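Local coordinates for protein taurocyamine kinase (Schistosoma mansoni, PDB 4WOD) that catalyses the reversible, magnesium-dependent transfer of phosphate between ATP and taurocyamine, as a member of the ATP:guanido phosphotransferase family, at residues T108-Y113 and T336-G341; S279-I284 and R305-E310; P285-L290 and K294-K299. The protein carries 4 engineered substitutions. All coordinates share one frame; numbering follows the deposited sequence.

How the contacts relate
The three contacts lie in the first of the two approximate repeats and illustrate how bonding changes with place in a fold. Contact 1 is buried and mixed: an imidazole-to-carbonyl hydrogen bond beside apolar packing joins a loop to helix 331-355. Contact 2, only partly buried, rests on a histidine-carboxylate bond at the predicted ATP site. Contact 3 is buried and wholly apolar across its two short helices. Contacts 1 and 2 meet directly, since Met338 and Leu110 both pack on Val280 of strand 277-283. Contact 3 is nested between the segments of contact 2: strand 277-283 runs into helix 285-288, and helix 293-299 leads into strand 302-306.

Contact 1: residues T108-Y113 and T336-G341; sequences TDLNTY and TEMHSG
A buried contact, part hydrogen bond and part apolar packing, fixes the loop Thr108-Tyr113, which precedes strand 117-126, to helix 331-355 through His339. The imidazole donates from NE2 to the backbone O of Thr108, with 2.9 Å between His339 NE2 and Thr108 O and an N-H...O angle of 154°. The carbonyl oxygen stands near the ring plane, tilted 16° out of it. Setting CG opposite the backbone N (chi1 -175°) sends the His339 ring out from the helix to the loop.

The hydroxyl of Thr108 lies in the ring plane, at the edge, with OG1 3.1 Å from His339 CE1. That hydroxyl also shares a hydrogen bond of 2.6 Å, Thr108 OG1 to Tyr113 OH, which ties the two ends of the loop segment together. Leu110 supplies the apolar half: its CD2 meets the imidazole obliquely, 3.6 Å from His339 NE2, while its CD1 reaches the methyl of Met338, 3.9 Å from CE. A bend at chi2 turns the thioether chain of Met338 to this meeting point.

Helix 236-251 adds Leu236 against both Met338 and His339, Phe107 meets the imidazole ring, and strand 277-283 contributes Val280 against Leu110 and Met338.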
loop_
_atom_site.group_PDB
_atom_site.type_symbol
_atom_site.label_atom_id
_atom_site.label_comp_id
_atom_site.label_asym_id
_atom_site.label_seq_id
_atom_site.Cartn_x
_atom_site.Cartn_y
_atom_site.Cartn_z
ATOM N N THR A 108 -25.295 14.029 -7.621
ATOM C CA THR A 108 -25.203 15.123 -6.661
ATOM C C THR A 108 -23.924 15.905 -6.939
ATOM O O THR A 108 -22.938 15.340 -7.431
ATOM C CB THR A 108 -25.231 14.626 -5.185
ATOM O OG1 THR A 108 -24.190 13.662 -4.976
ATOM C CG2 THR A 108 -26.575 13.992 -4.865
ATOM N N ASP A 109 -23.949 17.208 -6.678
ATOM C CA ASP A 109 -22.755 18.018 -6.846
ATOM C C ASP A 109 -21.728 17.555 -5.822
ATOM O O ASP A 109 -22.061 17.421 -4.641
ATOM C CB ASP A 109 -23.046 19.502 -6.666
ATOM C CG ASP A 109 -21.884 20.366 -7.112
ATOM O OD1 ASP A 109 -20.847 20.359 -6.415
ATOM O OD2 ASP A 109 -21.998 21.039 -8.173
ATOM N N LEU A 110 -20.483 17.328 -6.251
ATOM C CA LEU A 110 -19.512 16.713 -5.346
ATOM C C LEU A 110 -19.052 17.652 -4.230
ATOM O O LEU A 110 -18.477 17.205 -3.225
ATOM C CB LEU A 110 -18.304 16.190 -6.144
ATOM C CG LEU A 110 -18.630 14.840 -6.791
ATOM C CD1 LEU A 110 -17.517 14.316 -7.724
ATOM C CD2 LEU A 110 -18.965 13.814 -5.713
ATOM N N ASN A 111 -19.304 18.948 -4.377
ATOM C CA ASN A 111 -18.941 19.864 -3.315
ATOM C C ASN A 111 -19.937 19.832 -2.151
ATOM O O ASN A 111 -19.711 20.453 -1.110
ATOM C CB ASN A 111 -18.772 21.276 -3.868
ATOM C CG ASN A 111 -17.324 21.579 -4.142
ATOM O OD1 ASN A 111 -16.445 21.018 -3.479
ATOM N ND2 ASN A 111 -17.056 22.409 -5.133
ATOM N N THR A 112 -21.010 19.069 -2.316
ATOM C CA THR A 112 -21.917 18.793 -1.202
ATOM C C THR A 112 -21.151 18.175 -0.020
ATOM O O THR A 112 -21.502 18.388 1.128
ATOM C CB THR A 112 -23.058 17.844 -1.635
ATOM O OG1 THR A 112 -23.740 18.404 -2.767
ATOM C CG2 THR A 112 -24.057 17.616 -0.494
ATOM N N TYR A 113 -20.079 17.440 -0.316
ATOM C CA TYR A 113 -19.352 16.697 0.713
ATOM C C TYR A 113 -18.132 17.460 1.216
ATOM O O TYR A 113 -16.980 17.061 1.004
ATOM C CB TYR A 113 -19.003 15.299 0.159
ATOM C CG TYR A 113 -20.220 14.750 -0.525
ATOM C CD1 TYR A 113 -21.354 14.402 0.209
ATOM C CD2 TYR A 113 -20.286 14.679 -1.903
ATOM C CE1 TYR A 113 -22.491 13.964 -0.420
ATOM C CE2 TYR A 113 -21.419 14.239 -2.542
ATOM C CZ TYR A 113 -22.517 13.885 -1.801
ATOM O OH TYR A 113 -23.639 13.449 -2.455
ATOM N N THR A 336 -20.307 6.422 -12.682
ATOM C CA THR A 336 -20.989 6.087 -11.425
ATOM C C THR A 336 -19.967 5.586 -10.383
ATOM O O THR A 336 -19.960 6.028 -9.232
ATOM C CB THR A 336 -22.080 5.032 -11.634
ATOM O OG1 THR A 336 -23.074 5.544 -12.535
ATOM C CG2 THR A 336 -22.728 4.660 -10.309
ATOM N N GLU A 337 -19.090 4.682 -10.794
ATOM C CA GLU A 337 -17.997 4.261 -9.914
ATOM C C GLU A 337 -17.223 5.463 -9.367
ATOM O O GLU A 337 -16.974 5.562 -8.154
ATOM C CB GLU A 337 -17.043 3.319 -10.653
ATOM C CG GLU A 337 -15.875 2.854 -9.786
ATOM C CD GLU A 337 -14.814 2.098 -10.574
ATOM O OE1 GLU A 337 -14.131 2.721 -11.415
ATOM O OE2 GLU A 337 -14.665 0.877 -10.354
ATOM N N MET A 338 -16.869 6.391 -10.256
ATOM C CA MET A 338 -16.184 7.604 -9.854
ATOM C C MET A 338 -16.998 8.381 -8.826
ATOM O O MET A 338 -16.499 8.750 -7.762
ATOM C CB MET A 338 -15.910 8.499 -11.068
ATOM C CG MET A 338 -15.193 9.797 -10.736
ATOM S SD MET A 338 -16.338 11.184 -10.463
ATOM C CE MET A 338 -15.215 12.561 -10.334
ATOM N N HIS A 339 -18.255 8.638 -9.152
ATOM C CA HIS A 339 -19.042 9.525 -8.310
ATOM C C HIS A 339 -19.276 8.931 -6.931
ATOM O O HIS A 339 -19.151 9.631 -5.918
ATOM C CB HIS A 339 -20.378 9.856 -8.953
ATOM C CG HIS A 339 -21.162 10.859 -8.167
ATOM N ND1 HIS A 339 -22.099 10.494 -7.224
ATOM C CD2 HIS A 339 -21.128 12.211 -8.164
ATOM C CE1 HIS A 339 -22.615 11.581 -6.679
ATOM N NE2 HIS A 339 -22.050 12.637 -7.237
ATOM N N SER A 340 -19.620 7.646 -6.907
ATOM C CA SER A 340 -19.885 6.923 -5.674
ATOM C C SER A 340 -18.653 6.878 -4.795
ATOM O O SER A 340 -18.719 7.193 -3.610
ATOM C CB SER A 340 -20.353 5.499 -5.964
ATOM O OG SER A 340 -21.657 5.520 -6.510
ATOM N N GLY A 341 -17.538 6.455 -5.377
ATOM C CA GLY A 341 -16.290 6.359 -4.639
ATOM C C GLY A 341 -15.783 7.705 -4.148
ATOM O O GLY A 341 -15.386 7.825 -2.977
#

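Contact 2: residues S279-I284 and R305-E310; sequences SVHAKI and RGTHGE
The backbones of Ser279-Ile284 and Arg305-Glu310 stay well apart, with His281 CA and Thr307 CA 8.5 Å from each other at the nearest pairing, so side chains alone close the contact. A type II turn from Thr307 to Glu310 carries the second segment round, closed by a bond from Glu310 N to Thr307 O; Gly309 supplies the positive phi of such a turn, in a poorly ordered part of the chain.

This turn brings the carboxylate of Glu310 to the edge of the His281 ring. His281 NE2 donates to Glu310 OE1 in a long, bent hydrogen bond of 3.3 Å, on the syn lone pair of that oxygen. The N-H...O angle is 141°, yet OE1 lies in the imidazole plane, and ring and carboxylate are nearly coplanar (19° between them). The methyl of Thr307 comes in obliquely, its CG2 3.6 Å from His281 NE2, while Thr307 OG1 is engaged by the carbonyl of Ile318 on the intervening strand. The base of the histidine is held in the sheet through backbone bonds to Val118 and Ser119.

Strand 318-323 lies between strands 277-283 and 302-306 in the antiparallel sheet, and the bond links the first of these to the turn that follows the second, at the predicted ATP-binding site, to which His281, Thr307 and Glu310 all belong, in the catalytic domain characteristic of guanidino kinases.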
loop_
_atom_site.group_PDB
_atom_site.type_symbol
_atom_site.label_atom_id
_atom_site.label_comp_id
_atom_site.label_asym_id
_atom_site.label_seq_id
_atom_site.Cartn_x
_atom_site.Cartn_y
_atom_site.Cartn_z
ATOM N N SER A 279 -12.721 12.531 -13.132
ATOM C CA SER A 279 -11.941 12.852 -11.945
ATOM C C SER A 279 -12.275 14.205 -11.322
ATOM O O SER A 279 -12.874 15.066 -11.964
ATOM C CB SER A 279 -10.462 12.815 -12.303
ATOM O OG SER A 279 -10.137 13.976 -13.024
ATOM N N VAL A 280 -11.869 14.378 -10.065
ATOM C CA VAL A 280 -11.857 15.682 -9.407
ATOM C C VAL A 280 -10.469 15.978 -8.860
ATOM O O VAL A 280 -9.717 15.050 -8.531
ATOM C CB VAL A 280 -12.859 15.767 -8.232
ATOM C CG1 VAL A 280 -14.259 15.697 -8.745
ATOM C CG2 VAL A 280 -12.581 14.644 -7.165
ATOM N N HIS A 281 -10.136 17.266 -8.782
ATOM C CA HIS A 281 -9.040 17.728 -7.931
ATOM C C HIS A 281 -9.637 18.087 -6.578
ATOM O O HIS A 281 -10.443 19.015 -6.480
ATOM C CB HIS A 281 -8.323 18.935 -8.528
ATOM C CG HIS A 281 -7.255 18.579 -9.507
ATOM N ND1 HIS A 281 -7.454 17.677 -10.529
ATOM C CD2 HIS A 281 -5.973 19.000 -9.619
ATOM C CE1 HIS A 281 -6.342 17.558 -11.232
ATOM N NE2 HIS A 281 -5.427 18.351 -10.700
ATOM N N ALA A 282 -9.267 17.350 -5.538
ATOM C CA ALA A 282 -9.905 17.561 -4.245
ATOM C C ALA A 282 -8.882 17.790 -3.147
ATOM O O ALA A 282 -7.802 17.209 -3.185
ATOM C CB ALA A 282 -10.784 16.374 -3.892
ATOM N N LYS A 283 -9.250 18.607 -2.163
ATOM C CA LYS A 283 -8.451 18.809 -0.949
ATOM C C LYS A 283 -8.780 17.768 0.117
ATOM O O LYS A 283 -9.767 17.902 0.842
ATOM C CB LYS A 283 -8.670 20.210 -0.369
ATOM C CG LYS A 283 -8.278 21.360 -1.277
ATOM C CD LYS A 283 -9.157 22.573 -0.992
ATOM C CE LYS A 283 -9.681 23.237 -2.267
ATOM N NZ LYS A 283 -10.937 24.029 -2.027
ATOM N N ILE A 284 -7.939 16.746 0.226
ATOM C CA ILE A 284 -8.140 15.681 1.205
ATOM C C ILE A 284 -6.861 15.376 2.019
ATOM O O ILE A 284 -6.429 14.220 2.094
ATOM C CB ILE A 284 -8.622 14.393 0.506
ATOM C CG1 ILE A 284 -7.614 13.958 -0.572
ATOM C CG2 ILE A 284 -9.992 14.643 -0.165
ATOM C CD1 ILE A 284 -7.756 12.525 -0.996
ATOM N N ARG A 305 -4.018 10.314 -7.695
ATOM C CA ARG A 305 -2.748 10.781 -8.226
ATOM C C ARG A 305 -2.390 12.100 -7.575
ATOM O O ARG A 305 -3.235 12.999 -7.441
ATOM C CB ARG A 305 -2.797 10.917 -9.752
ATOM C CG ARG A 305 -2.953 9.601 -10.511
ATOM C CD ARG A 305 -3.652 9.805 -11.858
ATOM N NE ARG A 305 -3.683 8.598 -12.695
ATOM C CZ ARG A 305 -4.806 8.048 -13.163
ATOM N NH1 ARG A 305 -5.982 8.582 -12.848
ATOM N NH2 ARG A 305 -4.768 6.954 -13.921
ATOM N N GLY A 306 -1.132 12.203 -7.156
ATOM C CA GLY A 306 -0.629 13.403 -6.523
ATOM C C GLY A 306 -0.660 14.575 -7.479
ATOM O O GLY A 306 -0.735 14.394 -8.698
ATOM N N THR A 307 -0.637 15.783 -6.927
ATOM C CA THR A 307 -0.605 16.987 -7.745
ATOM C C THR A 307 0.538 17.880 -7.281
ATOM O O THR A 307 0.403 19.106 -7.256
ATOM C CB THR A 307 -1.943 17.788 -7.688
ATOM O OG1 THR A 307 -2.272 18.107 -6.330
ATOM C CG2 THR A 307 -3.086 17.000 -8.319
ATOM N N HIS A 308 1.661 17.276 -6.902
ATOM C CA HIS A 308 2.793 18.081 -6.471
ATOM C C HIS A 308 3.411 18.760 -7.685
ATOM O O HIS A 308 3.523 18.166 -8.763
ATOM C CB HIS A 308 3.839 17.255 -5.727
ATOM C CG HIS A 308 4.922 18.088 -5.112
ATOM N ND1 HIS A 308 6.005 18.549 -5.829
ATOM C CD2 HIS A 308 5.074 18.567 -3.854
ATOM C CE1 HIS A 308 6.787 19.262 -5.038
ATOM N NE2 HIS A 308 6.245 19.288 -3.833
ATOM N N GLY A 309 3.802 20.016 -7.493
ATOM C CA GLY A 309 4.243 20.865 -8.582
ATOM C C GLY A 309 3.112 21.766 -9.044
ATOM O O GLY A 309 3.348 22.798 -9.670
ATOM N N GLU A 310 1.878 21.381 -8.725
ATOM C CA GLU A 310 0.705 22.120 -9.189
ATOM C C GLU A 310 0.207 23.126 -8.160
ATOM O O GLU A 310 -0.691 23.915 -8.451
ATOM C CB GLU A 310 -0.445 21.169 -9.547
ATOM C CG GLU A 310 -0.063 19.950 -10.369
ATOM C CD GLU A 310 -1.283 19.184 -10.853
ATOM O OE1 GLU A 310 -2.415 19.561 -10.468
ATOM O OE2 GLU A 310 -1.113 18.200 -11.606
#

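Contact 3: residues P285-L290 and K294-K299; sequences PMLASL and KEICEK
Leu290 and Ile296 meet because Leu290 sets CG, and Ile296 its CG1, beside the backbone N and opposite the carbonyl carbon (chi1 -68° and -64°), while near-extended second torsions carry their terminal methyls onward. Leu290 CD1 and Ile296 CD1 come within 3.7 Å, the two side chains crossing at roughly a right angle. Leu287, one turn earlier, uses a different first torsion, with CG opposite the backbone N, and its CD1 lies more loosely over the isoleucine, 4.3 Å from Ile296 CG2, with Ile296 CD1 hardly farther.

In this short helical segment Met286 O accepts from both Ser289 N and Ser289 OG, the latter at 2.7 Å. A further bond joins Leu290 N to Leu287 O, within the segment that carries both leucines. At the start of the helix, the carboxylate of Glu349 from helix 331-355 receives the backbone N-H groups of Met286 and Leu287.

Around the methyls stand Leu352 of helix 331-355, against Leu287, and Arg414 of helix 409-418, against Leu290 and Ile296, which places the cluster where the two repeats meet. With no hydrogen bond between the segments, cohesion here comes from burial of branched aliphatic groups, an interaction that depends on complementary shape more than on bond direction.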
loop_
_atom_site.group_PDB
_atom_site.type_symbol
_atom_site.label_atom_id
_atom_site.label_comp_id
_atom_site.label_asym_id
_atom_site.label_seq_id
_atom_site.Cartn_x
_atom_site.Cartn_y
_atom_site.Cartn_z
ATOM N N PRO A 285 -6.276 16.406 2.659
ATOM C CA PRO A 285 -5.004 16.206 3.371
ATOM C C PRO A 285 -5.062 15.159 4.493
ATOM O O PRO A 285 -4.076 14.451 4.700
ATOM C CB PRO A 285 -4.711 17.597 3.959
ATOM C CG PRO A 285 -6.067 18.212 4.130
ATOM C CD PRO A 285 -6.826 17.753 2.900
ATOM N N MET A 286 -6.181 15.053 5.207
ATOM C CA MET A 286 -6.204 14.159 6.350
ATOM C C MET A 286 -6.358 12.728 5.885
ATOM O O MET A 286 -5.690 11.836 6.393
ATOM C CB MET A 286 -7.315 14.547 7.330
ATOM C CG MET A 286 -7.051 14.064 8.744
ATOM S SD MET A 286 -7.835 15.117 9.994
ATOM C CE MET A 286 -6.678 16.473 10.052
ATOM N N LEU A 287 -7.219 12.515 4.889
ATOM C CA LEU A 287 -7.389 11.201 4.290
ATOM C C LEU A 287 -6.097 10.727 3.627
ATOM O O LEU A 287 -5.722 9.557 3.749
ATOM C CB LEU A 287 -8.526 11.227 3.259
ATOM C CG LEU A 287 -8.753 10.066 2.292
ATOM C CD1 LEU A 287 -9.113 8.750 2.996
ATOM C CD2 LEU A 287 -9.855 10.469 1.306
ATOM N N ALA A 288 -5.432 11.650 2.939
ATOM C CA ALA A 288 -4.196 11.359 2.218
ATOM C C ALA A 288 -3.094 10.893 3.157
ATOM O O ALA A 288 -2.126 10.244 2.729
ATOM C CB ALA A 288 -3.734 12.586 1.453
ATOM N N SER A 289 -3.245 11.221 4.435
ATOM C CA SER A 289 -2.207 10.947 5.425
ATOM C C SER A 289 -2.419 9.601 6.124
ATOM O O SER A 289 -1.579 9.168 6.919
ATOM C CB SER A 289 -2.162 12.067 6.465
ATOM O OG SER A 289 -3.226 11.932 7.393
ATOM N N LEU A 290 -3.546 8.952 5.855
ATOM C CA LEU A 290 -3.795 7.643 6.444
ATOM C C LEU A 290 -2.765 6.672 5.870
ATOM O O LEU A 290 -2.338 6.833 4.729
ATOM C CB LEU A 290 -5.224 7.170 6.175
ATOM C CG LEU A 290 -6.283 8.010 6.917
ATOM C CD1 LEU A 290 -7.663 7.692 6.430
ATOM C CD2 LEU A 290 -6.187 7.786 8.431
ATOM N N LYS A 294 -3.977 4.754 -0.190
ATOM C CA LYS A 294 -4.116 4.083 -1.490
ATOM C C LYS A 294 -5.113 2.916 -1.463
ATOM O O LYS A 294 -5.963 2.795 -2.357
ATOM C CB LYS A 294 -2.753 3.580 -1.980
ATOM C CG LYS A 294 -1.729 4.689 -2.214
ATOM C CD LYS A 294 -2.125 5.572 -3.387
ATOM C CE LYS A 294 -1.126 6.711 -3.637
ATOM N NZ LYS A 294 0.220 6.239 -4.072
ATOM N N GLU A 295 -5.022 2.065 -0.447
ATOM C CA GLU A 295 -5.878 0.894 -0.378
ATOM C C GLU A 295 -7.316 1.334 -0.164
ATOM O O GLU A 295 -8.236 0.758 -0.747
ATOM C CB GLU A 295 -5.430 -0.063 0.734
ATOM C CG GLU A 295 -4.070 -0.762 0.478
ATOM C CD GLU A 295 -2.858 0.192 0.530
ATOM O OE1 GLU A 295 -2.979 1.316 1.077
ATOM O OE2 GLU A 295 -1.777 -0.178 0.008
ATOM N N ILE A 296 -7.496 2.368 0.660
ATOM C CA ILE A 296 -8.826 2.918 0.927
ATOM C C ILE A 296 -9.476 3.385 -0.375
ATOM O O ILE A 296 -10.626 3.033 -0.664
ATOM C CB ILE A 296 -8.771 4.083 1.926
ATOM C CG1 ILE A 296 -8.274 3.586 3.288
ATOM C CG2 ILE A 296 -10.156 4.727 2.081
ATOM C CD1 ILE A 296 -8.320 4.629 4.377
ATOM N N CYS A 297 -8.723 4.137 -1.177
ATOM C CA CYS A 297 -9.213 4.568 -2.500
ATOM C C CYS A 297 -9.576 3.395 -3.408
ATOM O O CYS A 297 -10.699 3.320 -3.923
ATOM C CB CYS A 297 -8.179 5.453 -3.211
ATOM S SG CYS A 297 -7.809 7.036 -2.419
ATOM N N GLU A 298 -8.624 2.489 -3.625
ATOM C CA GLU A 298 -8.865 1.323 -4.454
ATOM C C GLU A 298 -10.111 0.546 -4.015
ATOM O O GLU A 298 -10.853 0.034 -4.853
ATOM C CB GLU A 298 -7.645 0.400 -4.444
ATOM C CG GLU A 298 -7.966 -1.014 -4.903
ATOM C CD GLU A 298 -6.742 -1.906 -4.951
ATOM O OE1 GLU A 298 -5.888 -1.791 -4.036
ATOM O OE2 GLU A 298 -6.639 -2.721 -5.901
ATOM N N LYS A 299 -10.361 0.493 -2.712
ATOM C CA LYS A 299 -11.494 -0.267 -2.217
ATOM C C LYS A 299 -12.806 0.458 -2.541
ATOM O O LYS A 299 -13.871 -0.156 -2.597
ATOM C CB LYS A 299 -11.361 -0.516 -0.712
ATOM C CG LYS A 299 -12.536 -1.271 -0.125
ATOM C CD LYS A 299 -12.096 -2.246 0.952
ATOM C CE LYS A 299 -13.226 -3.196 1.295
ATOM N NZ LYS A 299 -13.719 -3.905 0.081
#